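Local coordinates for protein arginase (Thermus thermophilus, PDB 2EF5) that probably hydrolyses L-arginine to L-ornithine and urea, the last step of the urea cycle, with two manganese ions bound per subunit, at residues H96-G101 with S257-E262; G7-L12 with L45-V50. One frame throughout, in Å; residues are numbered along the deposited sequence.

Contact 1 (H96-G101 with S257-E262); sequences HSLSMG and SLDLVE. With MN (manganese (II) ion), chain H.
The imidazole of H96 takes the CG2 methyl of V261 squarely over one face, 3.5 Å from the ring centroid and only 7° off the normal, a CH-pi contact. The ring also stacks with W116, and both its nitrogens are engaged: ND1 binds a manganese ion at 2.2 Å and NE2 is hydrogen-bonded to S215 OG, while S99 OG lies in plane at the edge. D118, D122 and D217 are the ion's other protein ligands. The V261 methyl and the S215 bond, with the metal itself, probably help hold the ring's rotation. CG of H96 is roughly anti to the backbone N (chi1 -151°), which lays the ring across the V261 side chain. Valine suits its place because its two methyls part at CB: CG2 serves the ring, while CG1 packs 3.9 Å from L98 CD2, with CD1 of the same leucine almost as near. S99 OG and D259 OD2, 2.9 Å apart, form a hydrogen bond, and S215 OG bonds to both, but the position of OD2 is doubtful. Beyond the strand's end, E262, its chain bent at chi2, offers the anti lone pair of OE2 to H96 N at 2.9 Å; the N-H points well off line, at 135°. With an alanine here the carboxylate is gone, and H96 N would probably be left without this acceptor, the turn bearing the metal ligand losing one of its ties. The side chain of E262 also touches D217. Segment 96-101 leads into helix 99-107, which follows strand 87-93. Strand 255-261 runs in the parallel sheet between 87-93 and 212-217, turning D259 and V261 toward segment 96-101, whereas L258 and L260 pack on helix 272-284.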
loop_
_atom_site.group_PDB
_atom_site.type_symbol
_atom_site.label_atom_id
_atom_site.label_comp_id
_atom_site.label_asym_id
_atom_site.label_seq_id
_atom_site.Cartn_x
_atom_site.Cartn_y
_atom_site.Cartn_z
ATOM N N HIS A 96 -32.281 17.013 -12.165
ATOM C CA HIS A 96 -32.159 16.350 -10.874
ATOM C C HIS A 96 -32.272 17.389 -9.756
ATOM O O HIS A 96 -32.389 17.041 -8.582
ATOM C CB HIS A 96 -30.815 15.630 -10.775
ATOM C CG HIS A 96 -30.862 14.421 -9.888
ATOM N ND1 HIS A 96 -29.933 13.401 -9.986
ATOM C CD2 HIS A 96 -31.748 14.048 -8.951
ATOM C CE1 HIS A 96 -30.267 12.444 -9.140
ATOM N NE2 HIS A 96 -31.359 12.801 -8.498
ATOM N N SER A 97 -32.225 18.665 -10.131
ATOM C CA SER A 97 -32.340 19.764 -9.174
ATOM C C SER A 97 -33.631 19.633 -8.379
ATOM O O SER A 97 -33.699 20.053 -7.232
ATOM C CB SER A 97 -32.351 21.112 -9.900
ATOM O OG SER A 97 -31.145 21.336 -10.605
ATOM N N LEU A 98 -34.655 19.050 -9.000
ATOM C CA LEU A 98 -35.950 18.871 -8.344
ATOM C C LEU A 98 -35.840 18.084 -7.044
ATOM O O LEU A 98 -36.700 18.202 -6.167
ATOM C CB LEU A 98 -36.934 18.169 -9.290
ATOM C CG LEU A 98 -36.643 16.711 -9.665
ATOM C CD1 LEU A 98 -37.050 15.772 -8.535
ATOM C CD2 LEU A 98 -37.426 16.361 -10.922
ATOM N N SER A 99 -34.785 17.285 -6.912
ATOM C CA SER A 99 -34.608 16.488 -5.702
ATOM C C SER A 99 -34.434 17.317 -4.435
ATOM O O SER A 99 -34.678 16.814 -3.340
ATOM C CB SER A 99 -33.428 15.521 -5.859
ATOM O OG SER A 99 -33.757 14.480 -6.775
ATOM N N MET A 100 -34.018 18.574 -4.571
ATOM C CA MET A 100 -33.859 19.418 -3.394
ATOM C C MET A 100 -35.233 19.553 -2.752
ATOM O O MET A 100 -35.366 19.550 -1.531
ATOM C CB MET A 100 -33.328 20.803 -3.781
ATOM C CG MET A 100 -31.924 20.802 -4.360
ATOM S SD MET A 100 -31.303 22.471 -4.705
ATOM C CE MET A 100 -32.335 22.945 -6.068
ATOM N N GLY A 101 -36.252 19.666 -3.593
ATOM C CA GLY A 101 -37.610 19.789 -3.095
ATOM C C GLY A 101 -38.264 18.453 -2.784
ATOM O O GLY A 101 -39.003 18.338 -1.804
ATOM N N SER A 257 -40.072 6.794 -0.767
ATOM C CA SER A 257 -40.255 7.774 -1.835
ATOM C C SER A 257 -39.262 7.560 -2.972
ATOM O O SER A 257 -38.187 6.997 -2.773
ATOM C CB SER A 257 -40.124 9.197 -1.269
ATOM O OG SER A 257 -38.936 9.328 -0.505
ATOM N N LEU A 258 -39.606 8.045 -4.154
ATOM C CA LEU A 258 -38.758 7.833 -5.320
ATOM C C LEU A 258 -38.756 8.957 -6.347
ATOM O O LEU A 258 -39.806 9.531 -6.633
ATOM C CB LEU A 258 -39.211 6.540 -6.023
ATOM C CG LEU A 258 -38.714 6.255 -7.443
ATOM C CD1 LEU A 258 -37.261 5.818 -7.380
ATOM C CD2 LEU A 258 -39.553 5.169 -8.088
ATOM N N ASP A 259 -37.578 9.267 -6.894
ATOM C CA ASP A 259 -37.476 10.261 -7.965
ATOM C C ASP A 259 -37.019 9.496 -9.204
ATOM O O ASP A 259 -36.140 8.642 -9.112
ATOM C CB ASP A 259 -36.406 11.337 -7.716
ATOM C CG ASP A 259 -36.558 12.051 -6.393
ATOM O OD1 ASP A 259 -37.694 12.311 -5.960
ATOM O OD2 ASP A 259 -35.512 12.369 -5.798
ATOM N N LEU A 260 -37.609 9.812 -10.353
ATOM C CA LEU A 260 -37.229 9.212 -11.633
ATOM C C LEU A 260 -36.857 10.446 -12.443
ATOM O O LEU A 260 -37.727 11.137 -12.964
ATOM C CB LEU A 260 -38.412 8.486 -12.274
ATOM C CG LEU A 260 -38.959 7.273 -11.521
ATOM C CD1 LEU A 260 -40.154 6.711 -12.286
ATOM C CD2 LEU A 260 -37.873 6.208 -11.382
ATOM N N VAL A 261 -35.563 10.731 -12.535
ATOM C CA VAL A 261 -35.111 11.943 -13.204
ATOM C C VAL A 261 -34.191 11.806 -14.408
ATOM O O VAL A 261 -33.716 10.725 -14.738
ATOM C CB VAL A 261 -34.377 12.863 -12.193
ATOM C CG1 VAL A 261 -35.276 13.157 -10.986
ATOM C CG2 VAL A 261 -33.090 12.182 -11.724
ATOM N N GLU A 262 -33.954 12.953 -15.040
ATOM C CA GLU A 262 -33.063 13.105 -16.185
ATOM C C GLU A 262 -33.409 12.352 -17.476
ATOM O O GLU A 262 -32.548 12.159 -18.335
ATOM C CB GLU A 262 -31.632 12.781 -15.743
ATOM C CG GLU A 262 -31.068 13.739 -14.677
ATOM C CD GLU A 262 -30.667 15.102 -15.243
ATOM O OE1 GLU A 262 -30.091 15.139 -16.348
ATOM O OE2 GLU A 262 -30.909 16.135 -14.583
HETATM MN MN MN H . -28.057 13.448 -11.141
#

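Contact 2 (G7-L12 with L45-V50); sequences GVPMDL and LGDVPV. With LYS (lysine), chain K.
G7 and D47 pair as a parallel beta bridge between strands 2-8 and 41-47, the latter the outermost strand at this side of the chain's alpha/beta sheet. G7 N gives its hydrogen to G46 O, and G7 O receives that of V48 N, each at 2.9 Å. Along D47, CB rests 3.8 Å from P9 CD; CG, placed beside the backbone N by chi1 -67°, stays near the same proline carbon; OD1 turns back to G7 CA at 3.2 Å and is held by a salt bridge to R27, while OD2 lies near P9 CD and CG. Glycine suits G7, since a CB there would collide with D47 OD1 as it is now placed. G46 has backbone angles that a side chain would jam against the preceding carbonyl. Past the bridge, P9 centres an inverse gamma turn, closed by a weak bond from M10 N to V8 O, and its fixed phi suits that bend. V50 packs against residues 9-12 as the two chains move apart: CG2 touches P9 CD at 4.0 Å, and CG1 lies 4.0 Å from M10 CB and 4.3 Å from L12 CD1. On P9, CB approaches NZ of the bound lysine to 3.1 Å.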
loop_
_atom_site.group_PDB
_atom_site.type_symbol
_atom_site.label_atom_id
_atom_site.label_comp_id
_atom_site.label_asym_id
_atom_site.label_seq_id
_atom_site.Cartn_x
_atom_site.Cartn_y
_atom_site.Cartn_z
ATOM N N GLY A 7 -45.153 15.408 -11.553
ATOM C CA GLY A 7 -44.075 15.717 -12.476
ATOM C C GLY A 7 -43.494 17.104 -12.298
ATOM O O GLY A 7 -44.162 18.028 -11.828
ATOM N N VAL A 8 -42.227 17.238 -12.663
ATOM C CA VAL A 8 -41.526 18.511 -12.587
ATOM C C VAL A 8 -40.798 18.677 -13.924
ATOM O O VAL A 8 -39.648 18.273 -14.070
ATOM C CB VAL A 8 -40.500 18.529 -11.433
ATOM C CG1 VAL A 8 -39.914 19.925 -11.272
ATOM C CG2 VAL A 8 -41.161 18.090 -10.145
ATOM N N PRO A 9 -41.479 19.259 -14.926
ATOM C CA PRO A 9 -40.897 19.470 -16.252
ATOM C C PRO A 9 -39.893 20.612 -16.227
ATOM O O PRO A 9 -40.062 21.624 -16.904
ATOM C CB PRO A 9 -42.117 19.779 -17.103
ATOM C CG PRO A 9 -42.964 20.563 -16.158
ATOM C CD PRO A 9 -42.865 19.760 -14.880
ATOM N N MET A 10 -38.842 20.432 -15.442
ATOM C CA MET A 10 -37.814 21.447 -15.282
ATOM C C MET A 10 -36.557 21.146 -16.088
ATOM O O MET A 10 -36.004 20.044 -16.031
ATOM C CB MET A 10 -37.476 21.574 -13.795
ATOM C CG MET A 10 -36.465 22.647 -13.435
ATOM S SD MET A 10 -36.299 22.748 -11.635
ATOM C CE MET A 10 -35.149 21.489 -11.344
ATOM N N ASP A 11 -36.122 22.144 -16.844
ATOM C CA ASP A 11 -34.936 22.052 -17.676
ATOM C C ASP A 11 -34.309 23.439 -17.612
ATOM O O ASP A 11 -34.363 24.207 -18.577
ATOM C CB ASP A 11 -35.321 21.730 -19.121
ATOM C CG ASP A 11 -34.122 21.392 -19.982
ATOM O OD1 ASP A 11 -33.046 21.984 -19.768
ATOM O OD2 ASP A 11 -34.257 20.540 -20.886
ATOM N N LEU A 12 -33.733 23.763 -16.462
ATOM C CA LEU A 12 -33.115 25.064 -16.264
ATOM C C LEU A 12 -31.608 24.943 -16.072
ATOM O O LEU A 12 -31.126 24.892 -14.942
ATOM C CB LEU A 12 -33.750 25.750 -15.053
ATOM C CG LEU A 12 -35.247 26.054 -15.170
ATOM C CD1 LEU A 12 -35.772 26.554 -13.839
ATOM C CD2 LEU A 12 -35.483 27.090 -16.262
ATOM N N LEU A 45 -50.933 13.717 -9.700
ATOM C CA LEU A 45 -51.125 15.079 -9.215
ATOM C C LEU A 45 -50.811 16.122 -10.278
ATOM O O LEU A 45 -50.867 17.316 -10.016
ATOM C CB LEU A 45 -50.242 15.326 -7.989
ATOM C CG LEU A 45 -50.397 14.354 -6.816
ATOM C CD1 LEU A 45 -49.417 14.724 -5.710
ATOM C CD2 LEU A 45 -51.830 14.379 -6.310
ATOM N N GLY A 46 -50.478 15.671 -11.482
ATOM C CA GLY A 46 -50.154 16.604 -12.547
ATOM C C GLY A 46 -48.729 17.105 -12.421
ATOM O O GLY A 46 -47.878 16.417 -11.861
ATOM N N ASP A 47 -48.456 18.300 -12.932
ATOM C CA ASP A 47 -47.104 18.848 -12.856
ATOM C C ASP A 47 -47.011 20.108 -12.018
ATOM O O ASP A 47 -47.968 20.867 -11.906
ATOM C CB ASP A 47 -46.553 19.192 -14.244
ATOM C CG ASP A 47 -46.327 17.978 -15.115
ATOM O OD1 ASP A 47 -46.187 16.861 -14.582
ATOM O OD2 ASP A 47 -46.275 18.150 -16.348
ATOM N N VAL A 48 -45.837 20.321 -11.436
ATOM C CA VAL A 48 -45.565 21.512 -10.649
ATOM C C VAL A 48 -45.204 22.587 -11.666
ATOM O O VAL A 48 -44.424 22.342 -12.585
ATOM C CB VAL A 48 -44.366 21.293 -9.706
ATOM C CG1 VAL A 48 -43.828 22.633 -9.214
ATOM C CG2 VAL A 48 -44.792 20.431 -8.525
ATOM N N PRO A 49 -45.777 23.790 -11.526
ATOM C CA PRO A 49 -45.485 24.882 -12.463
ATOM C C PRO A 49 -43.991 25.210 -12.519
ATOM O O PRO A 49 -43.344 25.342 -11.483
ATOM C CB PRO A 49 -46.306 26.045 -11.901
ATOM C CG PRO A 49 -47.458 25.356 -11.223
ATOM C CD PRO A 49 -46.768 24.211 -10.521
ATOM N N VAL A 50 -43.442 25.328 -13.721
ATOM C CA VAL A 50 -42.030 25.668 -13.852
ATOM C C VAL A 50 -41.822 26.823 -14.821
ATOM O O VAL A 50 -42.146 26.720 -16.000
ATOM C CB VAL A 50 -41.186 24.478 -14.345
ATOM C CG1 VAL A 50 -39.715 24.857 -14.327
ATOM C CG2 VAL A 50 -41.421 23.268 -13.463
HETATM N N LYS K . -46.991 16.209 -23.557
HETATM C CA LYS K . -46.557 17.192 -22.343
HETATM C C LYS K . -47.448 18.565 -22.581
HETATM O O LYS K . -48.240 18.888 -21.677
HETATM C CB LYS K . -44.982 17.365 -22.572
HETATM C CG LYS K . -43.691 17.692 -21.566
HETATM C CD LYS K . -42.395 18.453 -21.926
HETATM C CE LYS K . -41.927 19.306 -20.545
HETATM N NZ LYS K . -42.344 20.858 -20.018
HETATM O OXT LYS K . -47.417 19.386 -23.554
#

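Overall arrangement
Contacts 1 and 2 lie about 11 Å apart, centre to centre, on one parallel sheet, where strand 87-93 separates 2-8 from 255-261. M10 is the chief join: its CE methyl sits 3.2 Å from S97 CB and 3.4 Å from L98 N, while L98 CD2 packs 3.8 Å from V8 CB. L98 of contact 1, which meets V261, thus also packs on V8 of contact 2. Only contact 1 holds a metal ligand, H96; the side chain of M10 in contact 2 lies about 7 Å from that of H96 and about 11 Å from a manganese ion. The lysine beside P9 occupies a pocket with D20, M21 and S24, about 11 Å from the L98 side chain.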